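Local coordinates for vitamin B12-binding protein (Vibrio cholerae O395, PDB 5YSC) that binds vitamin B12 in the periplasm and probably delivers it to the membrane subunits of the BtuCDF ABC transporter, at residues L145-Y159 and W174-N186. Numbering follows the deposited sequence.
Sequences LRTQYASNQPIRYFY and WPSEVFSLCGGVN
Tyr-157 and Phe-179 show how one aromatic pair can join a strand to the helix packed on its sheet. Their rings form an offset stack, with centroids 4.1 Å apart and planes turned by 17°. The overlap involves the outer half of the tyrosine: CZ sits 3.2 Å from Phe-179 CG, and the hydroxyl comes down over the CB and CG of Phe-179, at the root of its ring. A chi1 of 73° at Tyr-157 tucks CG between the backbone N and the carbonyl carbon and places the ring between strand 184-186 and helix 176-181. Asn-186 CA lies over the other face in a CH-pi contact, 4.0 Å from the centroid of the Tyr-157 ring, while Gly-184 borders its edge. Tyr-159 extends the aromatic cluster, its CG meeting Phe-179 CZ obliquely, and its CE2 side touches Pro-175, which lies near the bound cyanocobalamin.

Backbone bonding is parallel: Val-185 N donates to Ile-155 O at 2.8 Å, and Tyr-157 N to Val-185 O at 2.9 Å. Strand 184-186 thereby borders a four-stranded parallel sheet, with 155-159 next in order, in one of the two lobes of this Fe/B12-type periplasmic binding protein. Helix 176-181 leads into that strand through a Schellman motif, Gly-183 taking the positive phi, and Phe-179 O accepts from Cys-182 N and Gly-184 N on opposite faces of its plane.

One water donates to Ser-176 O and sits doubtfully close to Tyr-157 OH; another accepts from Tyr-159 N and donates to Asn-186 OD1, whose ND2 bonds to Leu-169 O.

Farther along, Leu-181 CD1 meets Arg-146 CG at 3.8 Å while the guanidinium makes a salt bridge with Asp-112. Asn-152 lays its ND2 beside the CB of Cys-182, whose SG forms the disulfide with Cys-262 of helix 254-267.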
loop_
_atom_site.group_PDB
_atom_site.type_symbol
_atom_site.label_atom_id
_atom_site.label_comp_id
_atom_site.label_asym_id
_atom_site.label_seq_id
_atom_site.Cartn_x
_atom_site.Cartn_y
_atom_site.Cartn_z
ATOM N N LEU A 145 10.062 14.102 5.520
ATOM C CA LEU A 145 9.216 13.472 6.522
ATOM C C LEU A 145 10.036 12.749 7.579
ATOM O O LEU A 145 9.691 12.786 8.765
ATOM C CB LEU A 145 8.242 12.520 5.851
ATOM C CG LEU A 145 7.172 13.180 5.001
ATOM C CD1 LEU A 145 6.502 12.136 4.096
ATOM C CD2 LEU A 145 6.140 13.876 5.901
ATOM N N ARG A 146 11.105 12.051 7.173
ATOM C CA ARG A 146 11.928 11.358 8.155
ATOM C C ARG A 146 12.489 12.360 9.159
ATOM O O ARG A 146 12.435 12.140 10.371
ATOM C CB ARG A 146 13.045 10.576 7.445
ATOM C CG ARG A 146 12.562 9.338 6.659
ATOM C CD ARG A 146 13.679 8.620 5.896
ATOM N NE ARG A 146 13.278 7.246 5.584
ATOM C CZ ARG A 146 13.623 6.578 4.489
ATOM N NH1 ARG A 146 14.430 7.129 3.596
ATOM N NH2 ARG A 146 13.173 5.345 4.314
ATOM N N THR A 147 12.975 13.498 8.667
ATOM C CA THR A 147 13.473 14.536 9.565
ATOM C C THR A 147 12.362 15.036 10.479
ATOM O O THR A 147 12.524 15.102 11.702
ATOM C CB THR A 147 14.054 15.688 8.742
ATOM O OG1 THR A 147 15.150 15.210 7.929
ATOM C CG2 THR A 147 14.528 16.817 9.664
ATOM N N GLN A 148 11.208 15.354 9.901
ATOM C CA GLN A 148 10.156 16.034 10.648
ATOM C C GLN A 148 9.588 15.175 11.765
ATOM O O GLN A 148 9.170 15.708 12.800
ATOM C CB GLN A 148 9.037 16.459 9.690
ATOM C CG GLN A 148 7.845 17.143 10.358
ATOM C CD GLN A 148 6.824 17.609 9.341
ATOM O OE1 GLN A 148 7.095 17.640 8.139
ATOM N NE2 GLN A 148 5.642 17.962 9.813
ATOM N N TYR A 149 9.532 13.861 11.581
ATOM C CA TYR A 149 8.831 12.981 12.517
ATOM C C TYR A 149 9.794 12.096 13.298
ATOM O O TYR A 149 9.425 11.018 13.779
ATOM C CB TYR A 149 7.782 12.138 11.787
ATOM C CG TYR A 149 6.638 12.999 11.356
ATOM C CD1 TYR A 149 5.860 13.641 12.301
ATOM C CD2 TYR A 149 6.383 13.236 10.013
ATOM C CE1 TYR A 149 4.824 14.476 11.927
ATOM C CE2 TYR A 149 5.346 14.065 9.626
ATOM C CZ TYR A 149 4.571 14.676 10.598
ATOM O OH TYR A 149 3.534 15.499 10.224
ATOM N N ALA A 150 11.033 12.561 13.441
ATOM C CA ALA A 150 12.013 11.824 14.225
ATOM C C ALA A 150 11.636 11.837 15.698
ATOM O O ALA A 150 11.672 10.798 16.375
ATOM C CB ALA A 150 13.391 12.440 14.001
ATOM N N SER A 151 11.218 13.006 16.193
ATOM C CA SER A 151 10.952 13.191 17.616
ATOM C C SER A 151 9.906 12.220 18.140
ATOM O O SER A 151 9.854 11.987 19.357
ATOM C CB SER A 151 10.506 14.628 17.893
ATOM O OG SER A 151 10.139 15.285 16.691
ATOM N N ASN A 152 9.069 11.655 17.267
ATOM C CA ASN A 152 8.095 10.675 17.723
ATOM C C ASN A 152 8.806 9.586 18.522
ATOM O O ASN A 152 9.911 9.154 18.176
ATOM C CB ASN A 152 7.332 10.051 16.550
ATOM C CG ASN A 152 6.370 11.029 15.873
ATOM O OD1 ASN A 152 6.468 12.243 16.051
ATOM N ND2 ASN A 152 5.428 10.490 15.099
ATOM N N GLN A 153 8.166 9.165 19.609
ATOM C CA GLN A 153 8.604 8.075 20.456
ATOM C C GLN A 153 7.843 6.821 20.094
ATOM O O GLN A 153 6.762 6.893 19.508
ATOM C CB GLN A 153 8.360 8.389 21.937
ATOM C CG GLN A 153 9.118 9.596 22.471
ATOM C CD GLN A 153 10.341 9.192 23.267
ATOM O OE1 GLN A 153 10.241 8.456 24.254
ATOM N NE2 GLN A 153 11.507 9.656 22.836
ATOM N N PRO A 154 8.360 5.652 20.467
ATOM C CA PRO A 154 7.691 4.394 20.115
ATOM C C PRO A 154 6.291 4.308 20.687
ATOM O O PRO A 154 6.071 4.485 21.887
ATOM C CB PRO A 154 8.598 3.326 20.730
ATOM C CG PRO A 154 9.924 3.985 20.817
ATOM C CD PRO A 154 9.646 5.403 21.146
ATOM N N ILE A 155 5.345 4.017 19.807
ATOM C CA ILE A 155 3.965 3.823 20.199
ATOM C C ILE A 155 3.480 2.482 19.682
ATOM O O ILE A 155 3.699 2.150 18.529
ATOM C CB ILE A 155 3.056 4.914 19.619
ATOM C CG1 ILE A 155 3.528 6.299 20.054
ATOM C CG2 ILE A 155 1.626 4.677 20.042
ATOM C CD1 ILE A 155 3.081 6.674 21.427
ATOM N N ARG A 156 2.821 1.720 20.546
ATOM C CA ARG A 156 2.271 0.418 20.179
ATOM C C ARG A 156 0.896 0.596 19.543
ATOM O O ARG A 156 -0.041 1.037 20.203
ATOM C CB ARG A 156 2.191 -0.491 21.410
ATOM C CG ARG A 156 3.543 -0.663 22.085
ATOM C CD ARG A 156 3.440 -1.372 23.446
ATOM N NE ARG A 156 2.828 -2.684 23.278
ATOM C CZ ARG A 156 1.634 -3.046 23.727
ATOM N NH1 ARG A 156 0.894 -2.214 24.454
ATOM N NH2 ARG A 156 1.197 -4.280 23.472
ATOM N N TYR A 157 0.763 0.199 18.282
ATOM C CA TYR A 157 -0.484 0.370 17.555
ATOM C C TYR A 157 -1.050 -0.974 17.085
ATOM O O TYR A 157 -0.348 -1.975 16.914
ATOM C CB TYR A 157 -0.299 1.322 16.343
ATOM C CG TYR A 157 0.457 0.693 15.214
ATOM C CD1 TYR A 157 1.846 0.754 15.163
ATOM C CD2 TYR A 157 -0.219 -0.014 14.211
ATOM C CE1 TYR A 157 2.551 0.142 14.139
ATOM C CE2 TYR A 157 0.471 -0.640 13.203
ATOM C CZ TYR A 157 1.868 -0.539 13.171
ATOM O OH TYR A 157 2.604 -1.158 12.195
ATOM N N PHE A 158 -2.359 -0.959 16.886
ATOM C CA PHE A 158 -3.101 -1.976 16.173
ATOM C C PHE A 158 -3.666 -1.344 14.909
ATOM O O PHE A 158 -4.315 -0.300 14.999
ATOM C CB PHE A 158 -4.209 -2.480 17.082
ATOM C CG PHE A 158 -5.174 -3.398 16.417
ATOM C CD1 PHE A 158 -4.725 -4.485 15.680
ATOM C CD2 PHE A 158 -6.541 -3.191 16.532
ATOM C CE1 PHE A 158 -5.623 -5.350 15.083
ATOM C CE2 PHE A 158 -7.432 -4.027 15.912
ATOM C CZ PHE A 158 -6.969 -5.110 15.176
ATOM N N TYR A 159 -3.422 -1.956 13.735
ATOM C CA TYR A 159 -4.055 -1.512 12.486
ATOM C C TYR A 159 -4.946 -2.596 11.919
ATOM O O TYR A 159 -4.460 -3.654 11.489
ATOM C CB TYR A 159 -3.023 -1.099 11.431
ATOM C CG TYR A 159 -3.674 -0.720 10.101
ATOM C CD1 TYR A 159 -4.767 0.128 10.055
ATOM C CD2 TYR A 159 -3.205 -1.234 8.916
ATOM C CE1 TYR A 159 -5.371 0.463 8.856
ATOM C CE2 TYR A 159 -3.779 -0.901 7.699
ATOM C CZ TYR A 159 -4.867 -0.068 7.678
ATOM O OH TYR A 159 -5.449 0.254 6.475
ATOM N N TRP A 174 3.852 -5.017 4.131
ATOM C CA TRP A 174 3.239 -3.728 3.865
ATOM C C TRP A 174 1.851 -3.634 4.495
ATOM O O TRP A 174 1.043 -4.553 4.372
ATOM C CB TRP A 174 3.150 -3.513 2.367
ATOM C CG TRP A 174 2.752 -2.128 2.058
ATOM C CD1 TRP A 174 1.493 -1.656 1.787
ATOM C CD2 TRP A 174 3.626 -1.003 2.030
ATOM N NE1 TRP A 174 1.544 -0.290 1.607
ATOM C CE2 TRP A 174 2.845 0.125 1.732
ATOM C CE3 TRP A 174 5.000 -0.830 2.233
ATOM C CZ2 TRP A 174 3.397 1.404 1.640
ATOM C CZ3 TRP A 174 5.536 0.442 2.119
ATOM C CH2 TRP A 174 4.733 1.535 1.832
ATOM N N PRO A 175 1.503 -2.491 5.118
ATOM C CA PRO A 175 2.197 -1.213 5.269
ATOM C C PRO A 175 2.972 -1.021 6.574
ATOM O O PRO A 175 3.121 0.127 7.072
ATOM C CB PRO A 175 1.045 -0.232 5.204
ATOM C CG PRO A 175 -0.050 -0.929 5.881
ATOM C CD PRO A 175 0.079 -2.364 5.445
ATOM N N SER A 176 3.544 -2.108 7.099
ATOM C CA SER A 176 4.264 -2.006 8.374
ATOM C C SER A 176 5.281 -0.863 8.389
ATOM O O SER A 176 5.389 -0.119 9.376
ATOM C CB SER A 176 4.973 -3.335 8.686
ATOM O OG SER A 176 4.021 -4.339 8.972
ATOM N N GLU A 177 6.038 -0.715 7.309
ATOM C CA GLU A 177 7.108 0.264 7.218
ATOM C C GLU A 177 6.611 1.707 7.331
ATOM O O GLU A 177 7.353 2.594 7.751
ATOM C CB GLU A 177 7.802 0.048 5.886
ATOM C CG GLU A 177 9.155 0.550 5.809
ATOM C CD GLU A 177 10.130 -0.493 6.203
ATOM O OE1 GLU A 177 9.850 -1.178 7.209
ATOM O OE2 GLU A 177 11.137 -0.651 5.485
ATOM N N VAL A 178 5.383 1.982 6.913
ATOM C CA VAL A 178 4.846 3.330 7.089
ATOM C C VAL A 178 4.826 3.701 8.567
ATOM O O VAL A 178 5.244 4.802 8.961
ATOM C CB VAL A 178 3.433 3.418 6.491
ATOM C CG1 VAL A 178 2.824 4.747 6.831
ATOM C CG2 VAL A 178 3.500 3.185 4.963
ATOM N N PHE A 179 4.271 2.801 9.397
ATOM C CA PHE A 179 4.184 3.026 10.834
ATOM C C PHE A 179 5.571 3.111 11.460
ATOM O O PHE A 179 5.827 3.976 12.303
ATOM C CB PHE A 179 3.350 1.911 11.474
ATOM C CG PHE A 179 1.944 1.853 10.980
ATOM C CD1 PHE A 179 0.957 2.646 11.566
ATOM C CD2 PHE A 179 1.594 1.042 9.907
ATOM C CE1 PHE A 179 -0.352 2.616 11.115
ATOM C CE2 PHE A 179 0.287 1.003 9.466
ATOM C CZ PHE A 179 -0.693 1.825 10.068
ATOM N N SER A 180 6.501 2.264 11.016
ATOM C CA SER A 180 7.817 2.198 11.666
ATOM C C SER A 180 8.604 3.494 11.522
ATOM O O SER A 180 9.383 3.836 12.415
ATOM C CB SER A 180 8.638 1.026 11.102
ATOM O OG SER A 180 7.933 -0.176 11.258
ATOM N N LEU A 181 8.436 4.224 10.413
ATOM C CA LEU A 181 9.106 5.509 10.265
ATOM C C LEU A 181 8.818 6.419 11.468
ATOM O O LEU A 181 9.705 7.160 11.919
ATOM C CB LEU A 181 8.663 6.165 8.958
ATOM C CG LEU A 181 9.330 7.459 8.508
ATOM C CD1 LEU A 181 9.220 7.632 7.001
ATOM C CD2 LEU A 181 8.753 8.689 9.215
ATOM N N CYS A 182 7.583 6.379 11.979
ATOM C CA CYS A 182 7.095 7.268 13.030
ATOM C C CYS A 182 7.378 6.714 14.420
ATOM O O CYS A 182 6.875 7.263 15.406
ATOM C CB CYS A 182 5.571 7.496 12.883
ATOM S SG CYS A 182 4.877 7.777 11.174
ATOM N N GLY A 183 8.158 5.639 14.516
ATOM C CA GLY A 183 8.358 4.931 15.759
ATOM C C GLY A 183 7.278 3.925 16.088
ATOM O O GLY A 183 7.303 3.336 17.172
ATOM N N GLY A 184 6.332 3.698 15.184
ATOM C CA GLY A 184 5.221 2.811 15.491
ATOM C C GLY A 184 5.676 1.368 15.613
ATOM O O GLY A 184 6.484 0.890 14.823
ATOM N N VAL A 185 5.115 0.663 16.597
ATOM C CA VAL A 185 5.420 -0.745 16.868
ATOM C C VAL A 185 4.115 -1.520 16.759
ATOM O O VAL A 185 3.170 -1.281 17.519
ATOM C CB VAL A 185 6.083 -0.927 18.240
ATOM C CG1 VAL A 185 6.301 -2.428 18.562
ATOM C CG2 VAL A 185 7.397 -0.178 18.272
ATOM N N ASN A 186 4.055 -2.423 15.772
ATOM C CA ASN A 186 2.890 -3.257 15.528
ATOM C C ASN A 186 2.734 -4.301 16.620
ATOM O O ASN A 186 3.654 -5.085 16.846
ATOM C CB ASN A 186 3.045 -3.928 14.162
ATOM C CG ASN A 186 1.930 -4.871 13.840
ATOM O OD1 ASN A 186 0.860 -4.841 14.445
ATOM N ND2 ASN A 186 2.160 -5.707 12.839
HETATM O O HOH W 1 5.152 -1.157 12.252
HETATM O O HOH W 2 -1.888 -4.468 14.028
#